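Local coordinates for carbohydrate-binding protein (Flavonifractor plautii, PDB 6N1B) that probably removes the N-acetyl group from N-acetylgalactosamine of the blood group A antigen, and here holds the blood group B trisaccharide, at residues A[139-144]-A[200-205]; A[147-152]-A[195-200]. All coordinates share one frame; numbering follows the deposited sequence.

Interaction 1. Residues A[139-144]-A[200-205]. With FUC (alpha-L-fucopyranose), chain B; GLA (alpha-D-galactopyranose), chain C.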
loop_
_atom_site.group_PDB
_atom_site.type_symbol
_atom_site.label_atom_id
_atom_site.label_comp_id
_atom_site.label_asym_id
_atom_site.label_seq_id
_atom_site.Cartn_x
_atom_site.Cartn_y
_atom_site.Cartn_z
ATOM N N ALA A 139 0.798 -9.551 12.531
ATOM C CA ALA A 139 -0.223 -10.499 13.026
ATOM C C ALA A 139 0.464 -11.675 13.716
ATOM O O ALA A 139 1.473 -12.206 13.219
ATOM C CB ALA A 139 -1.020 -11.042 11.853
ATOM N N ASP A 140 -0.130 -12.094 14.813
ATOM C CA ASP A 140 0.012 -13.428 15.342
ATOM C C ASP A 140 -1.004 -14.305 14.634
ATOM O O ASP A 140 -2.176 -14.161 14.879
ATOM C CB ASP A 140 -0.272 -13.395 16.865
ATOM C CG ASP A 140 -0.200 -14.766 17.580
ATOM O OD1 ASP A 140 -0.040 -15.760 16.856
ATOM O OD2 ASP A 140 -0.293 -14.745 18.856
ATOM N N ASP A 141 -0.544 -15.135 13.699
ATOM C CA ASP A 141 -1.504 -15.866 12.936
ATOM C C ASP A 141 -2.124 -17.055 13.636
ATOM O O ASP A 141 -2.993 -17.727 13.072
ATOM C CB ASP A 141 -0.891 -16.309 11.621
ATOM C CG ASP A 141 -0.529 -15.130 10.710
ATOM O OD1 ASP A 141 -1.453 -14.477 10.130
ATOM O OD2 ASP A 141 0.701 -14.804 10.647
ATOM N N GLN A 142 -1.641 -17.378 14.837
ATOM C CA GLN A 142 -2.222 -18.511 15.572
ATOM C C GLN A 142 -3.599 -18.218 16.101
ATOM O O GLN A 142 -3.794 -17.228 16.839
ATOM C CB GLN A 142 -1.291 -18.887 16.727
ATOM C CG GLN A 142 -1.743 -20.132 17.489
ATOM C CD GLN A 142 -0.695 -20.747 18.343
ATOM O OE1 GLN A 142 -0.965 -21.070 19.471
ATOM N NE2 GLN A 142 0.494 -20.983 17.800
ATOM N N GLY A 143 -4.582 -18.992 15.761
ATOM C CA GLY A 143 -5.871 -18.887 16.339
ATOM C C GLY A 143 -5.816 -19.033 17.856
ATOM O O GLY A 143 -5.075 -19.852 18.427
ATOM N N GLY A 144 -6.515 -18.101 18.490
ATOM C CA GLY A 144 -6.484 -17.987 19.966
ATOM C C GLY A 144 -5.234 -17.270 20.540
ATOM O O GLY A 144 -5.020 -17.215 21.759
ATOM N N ASP A 200 -8.459 -9.632 17.474
ATOM C CA ASP A 200 -8.732 -10.469 16.277
ATOM C C ASP A 200 -7.527 -10.344 15.363
ATOM O O ASP A 200 -6.785 -9.328 15.407
ATOM C CB ASP A 200 -10.053 -10.013 15.612
ATOM C CG ASP A 200 -11.279 -10.546 16.384
ATOM O OD1 ASP A 200 -11.143 -11.550 17.102
ATOM O OD2 ASP A 200 -12.244 -9.917 16.365
ATOM N N ARG A 201 -7.369 -11.312 14.518
ATOM C CA ARG A 201 -6.106 -11.350 13.682
ATOM C C ARG A 201 -6.161 -10.500 12.423
ATOM O O ARG A 201 -5.116 -9.984 12.033
ATOM C CB ARG A 201 -5.846 -12.770 13.204
ATOM C CG ARG A 201 -5.373 -13.680 14.363
ATOM C CD ARG A 201 -5.210 -15.147 13.934
ATOM N NE ARG A 201 -6.576 -15.708 13.714
ATOM C CZ ARG A 201 -6.807 -16.875 13.155
ATOM N NH1 ARG A 201 -5.818 -17.685 12.846
ATOM N NH2 ARG A 201 -8.078 -17.259 13.017
ATOM N N TYR A 202 -7.354 -10.231 11.815
ATOM C CA TYR A 202 -7.434 -9.785 10.461
ATOM C C TYR A 202 -8.432 -8.688 10.265
ATOM O O TYR A 202 -9.031 -8.494 9.198
ATOM C CB TYR A 202 -7.684 -10.955 9.491
ATOM C CG TYR A 202 -6.666 -12.087 9.667
ATOM C CD1 TYR A 202 -5.268 -11.858 9.529
ATOM C CD2 TYR A 202 -7.082 -13.360 9.886
ATOM C CE1 TYR A 202 -4.382 -12.862 9.703
ATOM C CE2 TYR A 202 -6.159 -14.367 10.078
ATOM C CZ TYR A 202 -4.821 -14.168 10.017
ATOM O OH TYR A 202 -3.933 -15.181 10.259
ATOM N N ASP A 203 -8.589 -7.818 11.284
ATOM C CA ASP A 203 -9.634 -6.785 11.217
ATOM C C ASP A 203 -9.136 -5.395 10.977
ATOM O O ASP A 203 -9.940 -4.490 11.021
ATOM C CB ASP A 203 -10.547 -6.838 12.449
ATOM C CG ASP A 203 -9.976 -6.388 13.770
ATOM O OD1 ASP A 203 -8.835 -5.848 13.817
ATOM O OD2 ASP A 203 -10.673 -6.507 14.820
ATOM N N MET A 204 -7.840 -5.244 10.582
ATOM C CA MET A 204 -7.257 -3.936 10.280
ATOM C C MET A 204 -6.314 -4.043 9.066
ATOM O O MET A 204 -5.173 -3.611 9.109
ATOM C CB MET A 204 -6.447 -3.395 11.541
ATOM C CG MET A 204 -7.002 -3.381 12.733
ATOM S SD MET A 204 -5.995 -2.749 14.016
ATOM C CE MET A 204 -4.867 -4.023 14.514
ATOM N N LEU A 205 -6.743 -4.771 8.016
ATOM C CA LEU A 205 -5.892 -4.994 6.871
ATOM C C LEU A 205 -5.681 -3.754 6.033
ATOM O O LEU A 205 -6.549 -2.899 5.865
ATOM C CB LEU A 205 -6.388 -6.116 5.985
ATOM C CG LEU A 205 -6.643 -7.503 6.650
ATOM C CD1 LEU A 205 -6.924 -8.526 5.652
ATOM C CD2 LEU A 205 -5.427 -7.907 7.513
HETATM C C1 FUC B . -0.755 -15.869 5.106
HETATM C C2 FUC B . -0.662 -15.862 6.640
HETATM C C3 FUC B . -0.621 -17.311 7.171
HETATM C C4 FUC B . 0.595 -18.017 6.602
HETATM C C5 FUC B . 0.490 -18.021 5.085
HETATM C C6 FUC B . 1.699 -18.629 4.315
HETATM O O2 FUC B . -1.855 -15.223 7.188
HETATM O O3 FUC B . -0.471 -17.298 8.616
HETATM O O4 FUC B . 1.769 -17.342 7.031
HETATM O O5 FUC B . 0.362 -16.639 4.624
HETATM C C1 GLA C . -3.273 -12.982 3.091
HETATM C C2 GLA C . -2.489 -11.676 3.452
HETATM C C3 GLA C . -2.011 -11.757 4.910
HETATM C C4 GLA C . -3.194 -12.057 5.901
HETATM C C5 GLA C . -4.034 -13.265 5.382
HETATM C C6 GLA C . -5.334 -13.381 6.069
HETATM O O2 GLA C . -1.329 -11.633 2.539
HETATM O O3 GLA C . -1.150 -10.432 5.321
HETATM O O4 GLA C . -3.930 -10.892 5.945
HETATM O O5 GLA C . -4.459 -13.069 3.963
HETATM O O6 GLA C . -6.112 -14.587 5.657
#
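The side chains of D141 and Y202 both leave the backbone with CG anti to the carbonyl carbon, chi1 -65° and -53°. They then cross at about a right angle and meet at their polar ends. The Y202 hydroxyl gives a hydrogen bond to the carboxylate, with OH 2.6 Å from D141 OD1, and it uses the anti lone pair of that oxygen. Carboxylate and ring are nearly coplanar, with D141 OD1 at the ring edge.

D141 OD1 also accepts a hydrogen bond from FUC O2, 3.1 Å away. D141 OD2 is taken by H117, which also bonds the galactose GLA. Both carboxylate oxygens are therefore held, and the acid is fixed as part of the glycan pocket. The Y202 ring is sandwiched. R201 CB lies 3.4 Å above the centre of one face, and GLA C6 lies 3.7 Å above the centre of the other. C6 packs in the manner of a CH-pi contact, common in carbohydrate sites. L205 CD2 lies 3.7 Å from GLA O4, in van der Waals contact.

R201 runs alongside the turn that follows A139. Its CG lies 3.3 Å from D140 O. The chain bends at chi3, and R201 NH1 gives a hydrogen bond of 2.8 Å to D141 O. That oxygen lies in the guanidinium plane, while the donor stands 43° above the carbonyl plane. G143 CA covers one guanidinium face and Y202 CE2 lies over the opposite face, toward its rim. R201 NE forms a salt bridge with D227.

D140 OD1 closes an Asx turn with Q142 N and also pairs with R115. The contact joins the end of strand 131-140 to the loop between strands 193-198 and 207-212, beside strand 116-126.

Interaction 2. Residues A[147-152]-A[195-200]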
loop_
_atom_site.group_PDB
_atom_site.type_symbol
_atom_site.label_atom_id
_atom_site.label_comp_id
_atom_site.label_asym_id
_atom_site.label_seq_id
_atom_site.Cartn_x
_atom_site.Cartn_y
_atom_site.Cartn_z
ATOM N N GLY A 147 -3.744 -11.700 18.498
ATOM C CA GLY A 147 -4.332 -10.855 17.497
ATOM C C GLY A 147 -3.331 -10.182 16.589
ATOM O O GLY A 147 -2.443 -10.807 16.052
ATOM N N ALA A 148 -3.508 -8.870 16.397
ATOM C CA ALA A 148 -2.668 -8.125 15.471
ATOM C C ALA A 148 -2.470 -6.704 15.951
ATOM O O ALA A 148 -3.138 -6.224 16.907
ATOM C CB ALA A 148 -3.293 -8.088 14.082
ATOM N N GLU A 149 -1.566 -5.997 15.278
ATOM C CA GLU A 149 -1.290 -4.627 15.583
ATOM C C GLU A 149 -1.010 -3.860 14.269
ATOM O O GLU A 149 -0.510 -4.422 13.299
ATOM C CB GLU A 149 -0.038 -4.453 16.459
ATOM C CG GLU A 149 -0.194 -5.014 17.863
ATOM C CD GLU A 149 0.996 -4.794 18.760
ATOM O OE1 GLU A 149 2.000 -4.161 18.353
ATOM O OE2 GLU A 149 0.936 -5.213 19.926
ATOM N N VAL A 150 -1.348 -2.574 14.268
ATOM C CA VAL A 150 -0.739 -1.602 13.330
ATOM C C VAL A 150 0.430 -0.975 14.020
ATOM O O VAL A 150 0.248 -0.443 15.131
ATOM C CB VAL A 150 -1.778 -0.567 12.794
ATOM C CG1 VAL A 150 -1.069 0.459 11.945
ATOM C CG2 VAL A 150 -2.899 -1.256 12.046
ATOM N N ARG A 151 1.614 -1.105 13.445
ATOM C CA ARG A 151 2.887 -0.596 13.998
ATOM C C ARG A 151 3.419 0.511 13.098
ATOM O O ARG A 151 2.987 0.702 11.972
ATOM C CB ARG A 151 3.844 -1.746 14.120
ATOM C CG ARG A 151 3.395 -2.792 15.123
ATOM C CD ARG A 151 4.314 -4.024 15.236
ATOM N NE ARG A 151 3.868 -4.859 16.322
ATOM C CZ ARG A 151 4.557 -5.900 16.832
ATOM N NH1 ARG A 151 5.576 -6.393 16.158
ATOM N NH2 ARG A 151 4.227 -6.358 18.028
ATOM N N LEU A 152 4.375 1.239 13.666
ATOM C CA LEU A 152 4.866 2.503 13.089
ATOM C C LEU A 152 6.347 2.679 13.379
ATOM O O LEU A 152 6.802 2.486 14.552
ATOM C CB LEU A 152 4.091 3.639 13.699
ATOM C CG LEU A 152 4.562 5.069 13.478
ATOM C CD1 LEU A 152 4.546 5.476 12.001
ATOM C CD2 LEU A 152 3.730 6.040 14.299
ATOM N N ALA A 195 0.588 1.514 17.112
ATOM C CA ALA A 195 -0.466 2.503 16.844
ATOM C C ALA A 195 -1.806 1.973 17.259
ATOM O O ALA A 195 -2.605 2.744 17.827
ATOM C CB ALA A 195 -0.418 2.930 15.417
ATOM N N ILE A 196 -2.146 0.727 16.929
ATOM C CA ILE A 196 -3.450 0.105 17.200
ATOM C C ILE A 196 -3.203 -1.321 17.509
ATOM O O ILE A 196 -2.374 -1.963 16.837
ATOM C CB ILE A 196 -4.460 0.253 16.002
ATOM C CG1 ILE A 196 -4.474 1.673 15.438
ATOM C CG2 ILE A 196 -5.836 -0.141 16.389
ATOM C CD1 ILE A 196 -5.171 1.771 14.144
ATOM N N ALA A 197 -3.979 -1.886 18.481
ATOM C CA ALA A 197 -3.959 -3.332 18.719
ATOM C C ALA A 197 -5.382 -3.860 18.627
ATOM O O ALA A 197 -6.354 -3.162 19.025
ATOM C CB ALA A 197 -3.350 -3.686 20.029
ATOM N N SER A 198 -5.526 -5.114 18.180
ATOM C CA SER A 198 -6.832 -5.787 18.219
ATOM C C SER A 198 -6.628 -7.196 18.618
ATOM O O SER A 198 -5.698 -7.859 18.231
ATOM C CB SER A 198 -7.464 -5.792 16.789
ATOM O OG SER A 198 -8.664 -6.563 16.840
ATOM N N PRO A 199 -7.620 -7.779 19.352
ATOM C CA PRO A 199 -7.520 -9.167 19.705
ATOM C C PRO A 199 -7.844 -10.135 18.531
ATOM O O PRO A 199 -7.506 -11.320 18.631
ATOM C CB PRO A 199 -8.571 -9.343 20.781
ATOM C CG PRO A 199 -9.600 -8.333 20.500
ATOM C CD PRO A 199 -8.792 -7.110 19.991
ATOM N N ASP A 200 -8.459 -9.632 17.474
ATOM C CA ASP A 200 -8.732 -10.469 16.277
ATOM C C ASP A 200 -7.527 -10.344 15.363
ATOM O O ASP A 200 -6.785 -9.328 15.407
ATOM C CB ASP A 200 -10.053 -10.013 15.612
ATOM C CG ASP A 200 -11.279 -10.546 16.384
ATOM O OD1 ASP A 200 -11.143 -11.550 17.102
ATOM O OD2 ASP A 200 -12.244 -9.917 16.365
#
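A148 and S198 face each other as a hydrogen-bonded antiparallel pair. A148 N lies 3.0 Å from S198 O, and S198 N lies 2.9 Å from A148 O. V150 and I196 form the next such pair, with V150 N 2.8 Å from I196 O. Between them, E149 and A197 make a non-hydrogen-bonded pair. There the backbones come close, and E149 CA lies 3.1 Å from I196 O in a CA-H...O contact.

V150 O accepts two bonds, one from I196 N at 3.2 Å and one from A195 N at 2.8 Å. Two residues of one strand thus face a single residue of the other. This is a classic beta bulge. It falls on the outermost strand, 193-198, of a four-stranded antiparallel sheet. Such sheets recur along this chain and are consistent with the blades of a beta-propeller.

V150, I196, A148 and S198 send their side chains to one face of the sheet. V150 CB packs 4.3 Å from I196 CB. A195 CB touches V150 CG1. On the other face E149 meets A197. Its CG stands anti to the carbonyl carbon, chi1 -67°, which leaves it beside A197 CB.

The E149 carboxylate is held by residues of both strands. E149 OE1 takes a hydrogen bond from T194 of strand 193-198 and a salt bridge from R151 of its own strand, whose NE is 2.8 Å away. The R151 guanidinium also makes a cation-pi contact with W138 of strand 131-140. At the other end, S198 OG accepts from D200 N in an ST turn and also bonds D203. G147 has no side chain and fits tightly against this turn. M204 and W249 lie against I196.

Overall arrangement
From the N terminus, strand 131-140 comes first and ends in the turn at 139-144. Strand 148-155 follows and runs back beside it. After a long excursion the chain returns as strand 193-198, and interaction 2 closes that loop by pairing 147-152 with 195-200. The chain then continues past D200, which both contacts share, and interaction 1 closes a wider loop onto 139-144. Interaction 2 is nested inside it. The two also touch directly: D140 N bonds G147 O, and R201 O packs on A148 CB. Together they tie strands 131-140, 148-155 and 193-198 of one sheet to the following loop, which reaches the glycan pocket.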